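Local coordinates for protein alcohol oxidase (Myceliophthora thermophila, PDB 6F74) that probably acts as an FAD-dependent oxidase of the VAO type, using its bound flavin to oxidise substrates with molecular oxygen, at residues D87-P101 and S423-I435. Residues are numbered along the deposited sequence; the frame is centred on the assembly and turned at random.
Sequences DQDFQTSDPIGRNYP and SGLHDPVGSTSII. With FAD (flavin-adenine dinucleotide), chain I.
The dimethylbenzene end of the flavin is walled by this contact, where Gln88, Asn99 and Tyr100 meet Val429 in the FAD pocket of a VAO-type oxidase. Residues 423-434 form the loop that leads into strand 435-440 of the seven-stranded antiparallel sheet, and they run past helix 88-93 and the chain that follows it. Val429, branched at CB, suits a meeting point of three side chains: CG1 lies 3.7 Å from Gln88 CG, both methyls approach Asn99 OD1, and CG1 also packs obliquely against the Tyr100 ring. With chi1 at -60°, CG anti to the carbonyl carbon, Tyr100 brings CE2 to 3.1 Å from FAD C8M, while Ser431 O sits at the ring edge. With an alanine in place of Tyr100, C8M would probably lose the tyrosine ring beside it and a gap would open next to Val429 CG1. Gly430 N donates to Asn99 O (2.6 Å); at the backbone angles of Gly430 a CB would be jammed against the preceding carbonyl O, so glycine fits. At the outer end, His426 takes Gln88 CB off-centre over one face (CH-pi), and Asp87 OD1 reaches its edge at CE1, while Asp87 OD2 caps the helix through Phe90 N. Gln88, its chain extended beyond CG, uses both ends of its amide: OE1 accepts from a water shared with Leu425 O, and NE2 gives Asp427 O a nearly straight bond (2.8 Å, 170°) on a lone pair in the carbonyl plane.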
loop_
_atom_site.group_PDB
_atom_site.type_symbol
_atom_site.label_atom_id
_atom_site.label_comp_id
_atom_site.label_asym_id
_atom_site.label_seq_id
_atom_site.Cartn_x
_atom_site.Cartn_y
_atom_site.Cartn_z
ATOM N N ASP A 87 11.140 -5.264 -11.810
ATOM C CA ASP A 87 10.053 -4.748 -12.658
ATOM C C ASP A 87 8.672 -5.130 -12.142
ATOM O O ASP A 87 8.390 -6.300 -11.891
ATOM C CB ASP A 87 10.185 -5.257 -14.072
ATOM C CG ASP A 87 9.030 -4.809 -14.928
ATOM O OD1 ASP A 87 8.840 -3.595 -15.017
ATOM O OD2 ASP A 87 8.258 -5.652 -15.436
ATOM N N GLN A 88 7.803 -4.148 -12.029
ATOM C CA GLN A 88 6.516 -4.370 -11.355
ATOM C C GLN A 88 5.600 -5.344 -12.137
ATOM O O GLN A 88 4.874 -6.133 -11.514
ATOM C CB GLN A 88 5.785 -3.057 -11.140
ATOM C CG GLN A 88 6.520 -2.093 -10.232
ATOM C CD GLN A 88 5.766 -0.790 -9.988
ATOM O OE1 GLN A 88 4.551 -0.757 -10.004
ATOM N NE2 GLN A 88 6.498 0.276 -9.706
ATOM N N ASP A 89 5.644 -5.264 -13.481
ATOM C CA ASP A 89 4.804 -6.103 -14.331
ATOM C C ASP A 89 5.271 -7.552 -14.261
ATOM O O ASP A 89 4.438 -8.493 -14.212
ATOM C CB ASP A 89 4.816 -5.649 -15.801
ATOM C CG ASP A 89 4.061 -4.361 -16.016
ATOM O OD1 ASP A 89 3.309 -3.946 -15.109
ATOM O OD2 ASP A 89 4.228 -3.741 -17.078
ATOM N N PHE A 90 6.588 -7.729 -14.270
ATOM C CA PHE A 90 7.166 -9.061 -14.148
ATOM C C PHE A 90 6.668 -9.714 -12.853
ATOM O O PHE A 90 6.242 -10.852 -12.859
ATOM C CB PHE A 90 8.694 -9.041 -14.150
ATOM C CG PHE A 90 9.292 -10.361 -13.777
ATOM C CD1 PHE A 90 9.252 -11.445 -14.688
ATOM C CD2 PHE A 90 9.826 -10.573 -12.501
ATOM C CE1 PHE A 90 9.763 -12.683 -14.334
ATOM C CE2 PHE A 90 10.353 -11.817 -12.162
ATOM C CZ PHE A 90 10.313 -12.860 -13.066
ATOM N N GLN A 91 6.724 -8.972 -11.758
ATOM C CA GLN A 91 6.239 -9.481 -10.475
ATOM C C GLN A 91 4.717 -9.679 -10.403
ATOM O O GLN A 91 4.284 -10.626 -9.779
ATOM C CB GLN A 91 6.722 -8.611 -9.330
ATOM C CG GLN A 91 8.248 -8.583 -9.143
ATOM C CD GLN A 91 8.867 -9.892 -8.732
ATOM O OE1 GLN A 91 8.154 -10.882 -8.506
ATOM N NE2 GLN A 91 10.228 -9.920 -8.621
ATOM N N THR A 92 3.900 -8.850 -11.051
ATOM C CA THR A 92 2.450 -9.088 -11.050
ATOM C C THR A 92 1.996 -10.226 -11.951
ATOM O O THR A 92 0.858 -10.677 -11.815
ATOM C CB THR A 92 1.641 -7.832 -11.440
ATOM O OG1 THR A 92 2.100 -7.330 -12.713
ATOM C CG2 THR A 92 1.755 -6.745 -10.359
ATOM N N SER A 93 2.846 -10.671 -12.875
ATOM C CA SER A 93 2.505 -11.687 -13.876
ATOM C C SER A 93 2.524 -13.132 -13.363
ATOM O O SER A 93 1.872 -13.995 -13.930
ATOM C CB SER A 93 3.488 -11.605 -15.060
ATOM O OG SER A 93 4.813 -12.006 -14.651
ATOM N N ASP A 94 3.290 -13.385 -12.294
ATOM C CA ASP A 94 3.360 -14.699 -11.674
ATOM C C ASP A 94 2.398 -14.742 -10.467
ATOM O O ASP A 94 2.263 -13.749 -9.746
ATOM C CB ASP A 94 4.782 -14.929 -11.188
ATOM C CG ASP A 94 5.020 -16.358 -10.786
ATOM O OD1 ASP A 94 4.507 -16.796 -9.716
ATOM O OD2 ASP A 94 5.712 -17.063 -11.561
ATOM N N PRO A 95 1.738 -15.886 -10.222
ATOM C CA PRO A 95 0.829 -16.008 -9.077
ATOM C C PRO A 95 1.434 -15.747 -7.714
ATOM O O PRO A 95 0.709 -15.346 -6.815
ATOM C CB PRO A 95 0.351 -17.457 -9.159
ATOM C CG PRO A 95 1.230 -18.152 -10.123
ATOM C CD PRO A 95 1.693 -17.107 -11.064
ATOM N N ILE A 96 2.726 -16.009 -7.536
ATOM C CA ILE A 96 3.421 -15.673 -6.292
ATOM C C ILE A 96 4.555 -14.650 -6.520
ATOM O O ILE A 96 5.529 -14.584 -5.763
ATOM C CB ILE A 96 3.927 -16.900 -5.539
ATOM C CG1 ILE A 96 4.859 -17.717 -6.414
ATOM C CG2 ILE A 96 2.738 -17.763 -5.112
ATOM C CD1 ILE A 96 5.699 -18.705 -5.644
ATOM N N GLY A 97 4.394 -13.846 -7.554
ATOM C CA GLY A 97 5.283 -12.718 -7.771
ATOM C C GLY A 97 4.916 -11.602 -6.814
ATOM O O GLY A 97 3.719 -11.286 -6.657
ATOM N N ARG A 98 5.936 -11.023 -6.184
ATOM C CA ARG A 98 5.757 -10.021 -5.166
ATOM C C ARG A 98 6.597 -8.776 -5.437
ATOM O O ARG A 98 7.816 -8.852 -5.578
ATOM C CB ARG A 98 6.160 -10.610 -3.820
ATOM C CG ARG A 98 5.237 -11.751 -3.375
ATOM C CD ARG A 98 3.937 -11.237 -2.834
ATOM N NE ARG A 98 3.027 -12.320 -2.490
ATOM C CZ ARG A 98 2.253 -12.993 -3.347
ATOM N NH1 ARG A 98 2.286 -12.741 -4.650
ATOM N NH2 ARG A 98 1.485 -13.997 -2.905
ATOM N N ASN A 99 5.937 -7.624 -5.544
ATOM C CA ASN A 99 6.655 -6.369 -5.734
ATOM C C ASN A 99 7.602 -6.086 -4.545
ATOM O O ASN A 99 8.756 -5.784 -4.723
ATOM C CB ASN A 99 5.670 -5.226 -5.880
ATOM C CG ASN A 99 5.256 -4.995 -7.301
ATOM O OD1 ASN A 99 5.505 -3.931 -7.826
ATOM N ND2 ASN A 99 4.621 -5.978 -7.929
ATOM N N TYR A 100 7.068 -6.188 -3.341
ATOM C CA TYR A 100 7.825 -6.004 -2.139
ATOM C C TYR A 100 7.819 -7.313 -1.316
ATOM O O TYR A 100 7.103 -7.441 -0.350
ATOM C CB TYR A 100 7.220 -4.869 -1.356
ATOM C CG TYR A 100 7.216 -3.547 -2.093
ATOM C CD1 TYR A 100 8.398 -2.900 -2.443
ATOM C CD2 TYR A 100 6.021 -2.934 -2.408
ATOM C CE1 TYR A 100 8.384 -1.687 -3.112
ATOM C CE2 TYR A 100 5.984 -1.698 -3.043
ATOM C CZ TYR A 100 7.149 -1.074 -3.413
ATOM O OH TYR A 100 7.050 0.133 -4.062
ATOM N N PRO A 101 8.621 -8.297 -1.722
ATOM C CA PRO A 101 8.532 -9.622 -1.096
ATOM C C PRO A 101 8.839 -9.568 0.384
ATOM O O PRO A 101 9.841 -8.962 0.769
ATOM C CB PRO A 101 9.594 -10.428 -1.853
ATOM C CG PRO A 101 10.530 -9.415 -2.404
ATOM C CD PRO A 101 9.651 -8.265 -2.781
ATOM N N SER A 423 3.262 12.175 -11.853
ATOM C CA SER A 423 2.963 10.988 -11.033
ATOM C C SER A 423 2.878 9.781 -11.992
ATOM O O SER A 423 3.588 9.755 -13.008
ATOM C CB SER A 423 1.711 11.250 -10.157
ATOM O OG SER A 423 1.259 10.106 -9.423
ATOM N N GLY A 424 2.037 8.792 -11.705
ATOM C CA GLY A 424 1.923 7.618 -12.573
ATOM C C GLY A 424 3.248 6.855 -12.572
ATOM O O GLY A 424 3.811 6.565 -13.624
ATOM N N LEU A 425 3.740 6.572 -11.371
ATOM C CA LEU A 425 5.078 6.020 -11.193
ATOM C C LEU A 425 5.123 4.509 -11.434
ATOM O O LEU A 425 4.150 3.767 -11.151
ATOM C CB LEU A 425 5.600 6.349 -9.789
ATOM C CG LEU A 425 5.651 7.837 -9.399
ATOM C CD1 LEU A 425 6.117 8.025 -7.980
ATOM C CD2 LEU A 425 6.532 8.669 -10.364
ATOM N N HIS A 426 6.257 4.079 -11.967
ATOM C CA HIS A 426 6.554 2.672 -12.202
ATOM C C HIS A 426 8.020 2.506 -11.740
ATOM O O HIS A 426 8.892 2.150 -12.517
ATOM C CB HIS A 426 6.429 2.388 -13.701
ATOM C CG HIS A 426 6.392 0.930 -14.038
ATOM N ND1 HIS A 426 7.482 0.072 -13.933
ATOM C CD2 HIS A 426 5.365 0.175 -14.496
ATOM C CE1 HIS A 426 7.107 -1.154 -14.270
ATOM N NE2 HIS A 426 5.845 -1.106 -14.679
ATOM N N ASP A 427 8.275 2.809 -10.471
ATOM C CA ASP A 427 9.624 2.772 -9.924
ATOM C C ASP A 427 10.115 1.333 -9.717
ATOM O O ASP A 427 9.300 0.399 -9.658
ATOM C CB ASP A 427 9.645 3.523 -8.587
ATOM C CG ASP A 427 9.593 5.031 -8.767
ATOM O OD1 ASP A 427 9.933 5.534 -9.877
ATOM O OD2 ASP A 427 9.222 5.707 -7.786
ATOM N N PRO A 428 11.435 1.158 -9.560
ATOM C CA PRO A 428 11.946 -0.190 -9.286
ATOM C C PRO A 428 11.446 -0.715 -7.955
ATOM O O PRO A 428 11.283 0.066 -7.027
ATOM C CB PRO A 428 13.478 -0.003 -9.267
ATOM C CG PRO A 428 13.708 1.318 -9.959
ATOM C CD PRO A 428 12.526 2.161 -9.565
ATOM N N VAL A 429 11.222 -2.025 -7.881
ATOM C CA VAL A 429 10.667 -2.713 -6.702
ATOM C C VAL A 429 11.546 -3.955 -6.430
ATOM O O VAL A 429 12.704 -3.988 -6.838
ATOM C CB VAL A 429 9.197 -3.123 -6.935
ATOM C CG1 VAL A 429 8.315 -1.881 -7.049
ATOM C CG2 VAL A 429 9.049 -3.997 -8.175
ATOM N N GLY A 430 11.028 -4.963 -5.734
ATOM C CA GLY A 430 11.739 -6.216 -5.527
ATOM C C GLY A 430 12.566 -6.360 -4.252
ATOM O O GLY A 430 13.267 -7.400 -4.054
ATOM N N SER A 431 12.500 -5.353 -3.375
ATOM C CA SER A 431 13.090 -5.476 -2.041
ATOM C C SER A 431 12.036 -5.595 -0.946
ATOM O O SER A 431 10.881 -5.137 -1.109
ATOM C CB SER A 431 14.003 -4.294 -1.734
ATOM O OG SER A 431 15.094 -4.308 -2.591
ATOM N N THR A 432 12.445 -6.183 0.168
ATOM C CA THR A 432 11.632 -6.235 1.379
ATOM C C THR A 432 11.415 -4.823 1.935
ATOM O O THR A 432 12.329 -3.994 1.980
ATOM C CB THR A 432 12.273 -7.146 2.462
ATOM O OG1 THR A 432 12.402 -8.468 1.952
ATOM C CG2 THR A 432 11.412 -7.225 3.728
ATOM N N SER A 433 10.187 -4.562 2.367
ATOM C CA SER A 433 9.828 -3.277 2.969
ATOM C C SER A 433 9.909 -3.402 4.478
ATOM O O SER A 433 9.324 -4.331 5.050
ATOM C CB SER A 433 8.411 -2.875 2.568
ATOM O OG SER A 433 8.215 -1.538 2.964
ATOM N N ILE A 434 10.683 -2.513 5.083
ATOM C CA ILE A 434 10.761 -2.373 6.547
ATOM C C ILE A 434 10.649 -0.885 6.833
ATOM O O ILE A 434 11.630 -0.151 6.834
ATOM C CB ILE A 434 12.061 -2.954 7.162
ATOM C CG1 ILE A 434 12.339 -4.344 6.565
ATOM C CG2 ILE A 434 11.921 -2.993 8.691
ATOM C CD1 ILE A 434 13.524 -5.059 7.165
ATOM N N ILE A 435 9.401 -0.451 7.011
ATOM C CA ILE A 435 9.076 0.944 7.225
ATOM C C ILE A 435 8.158 1.100 8.421
ATOM O O ILE A 435 7.547 0.121 8.912
ATOM C CB ILE A 435 8.427 1.582 5.965
ATOM C CG1 ILE A 435 7.106 0.882 5.610
ATOM C CG2 ILE A 435 9.401 1.530 4.787
ATOM C CD1 ILE A 435 6.279 1.534 4.502
HETATM P PA FAD I . -2.399 -7.607 -2.843
HETATM O O1A FAD I . -1.032 -8.050 -2.326
HETATM O O2A FAD I . -2.941 -8.356 -4.019
HETATM O O5B FAD I . -3.403 -7.689 -1.627
HETATM C C5B FAD I . -3.211 -6.856 -0.518
HETATM C C4B FAD I . -4.107 -7.328 0.614
HETATM O O4B FAD I . -5.444 -7.154 0.177
HETATM C C3B FAD I . -3.993 -8.782 0.994
HETATM O O3B FAD I . -4.358 -8.891 2.375
HETATM C C2B FAD I . -5.072 -9.467 0.193
HETATM O O2B FAD I . -5.660 -10.615 0.817
HETATM C C1B FAD I . -6.128 -8.398 0.118
HETATM N N9A FAD I . -6.961 -8.392 -1.089
HETATM C C8A FAD I . -6.572 -8.073 -2.331
HETATM N N7A FAD I . -7.607 -8.136 -3.190
HETATM C C5A FAD I . -8.673 -8.489 -2.478
HETATM C C6A FAD I . -10.082 -8.714 -2.801
HETATM N N6A FAD I . -10.458 -8.547 -4.090
HETATM N N1A FAD I . -10.907 -9.088 -1.789
HETATM C C2A FAD I . -10.449 -9.238 -0.519
HETATM N N3A FAD I . -9.160 -9.022 -0.148
HETATM C C4A FAD I . -8.254 -8.648 -1.089
HETATM N N1 FAD I . -0.452 2.675 -1.778
HETATM C C2 FAD I . -0.877 3.958 -1.757
HETATM O O2 FAD I . -1.717 4.303 -0.887
HETATM N N3 FAD I . -0.451 4.869 -2.655
HETATM C C4 FAD I . 0.450 4.576 -3.609
HETATM O O4 FAD I . 0.857 5.426 -4.427
HETATM C C4X FAD I . 0.981 3.198 -3.689
HETATM N N5 FAD I . 1.893 2.847 -4.618
HETATM C C5X FAD I . 2.355 1.573 -4.672
HETATM C C6 FAD I . 3.283 1.223 -5.652
HETATM C C7 FAD I . 3.771 -0.068 -5.762
HETATM C C7M FAD I . 4.786 -0.267 -6.861
HETATM C C8 FAD I . 3.284 -1.118 -4.824
HETATM C C8M FAD I . 3.731 -2.571 -4.905
HETATM C C9 FAD I . 2.376 -0.768 -3.830
HETATM C C9A FAD I . 1.872 0.539 -3.709
HETATM N N10 FAD I . 0.918 0.925 -2.726
HETATM C C10 FAD I . 0.463 2.250 -2.692
HETATM C "C1'" FAD I . 0.440 0.005 -1.667
HETATM C "C2'" FAD I . -0.871 -0.693 -1.825
HETATM O "O2'" FAD I . -1.888 0.221 -1.422
HETATM C "C3'" FAD I . -0.914 -1.905 -0.887
HETATM O "O3'" FAD I . 0.246 -2.741 -1.048
HETATM C "C4'" FAD I . -2.179 -2.729 -1.085
HETATM O "O4'" FAD I . -2.174 -3.836 -0.180
HETATM C "C5'" FAD I . -2.303 -3.214 -2.521
HETATM O "O5'" FAD I . -3.491 -3.969 -2.687
HETATM P P FAD I . -3.399 -5.067 -3.823
HETATM O O1P FAD I . -2.842 -4.456 -5.080
HETATM O O2P FAD I . -4.725 -5.750 -3.851
HETATM O O3P FAD I . -2.263 -6.027 -3.184
HETATM O O HOH W 1 3.076 1.230 -11.124
HETATM O O HOH W 2 7.677 -6.240 2.046
#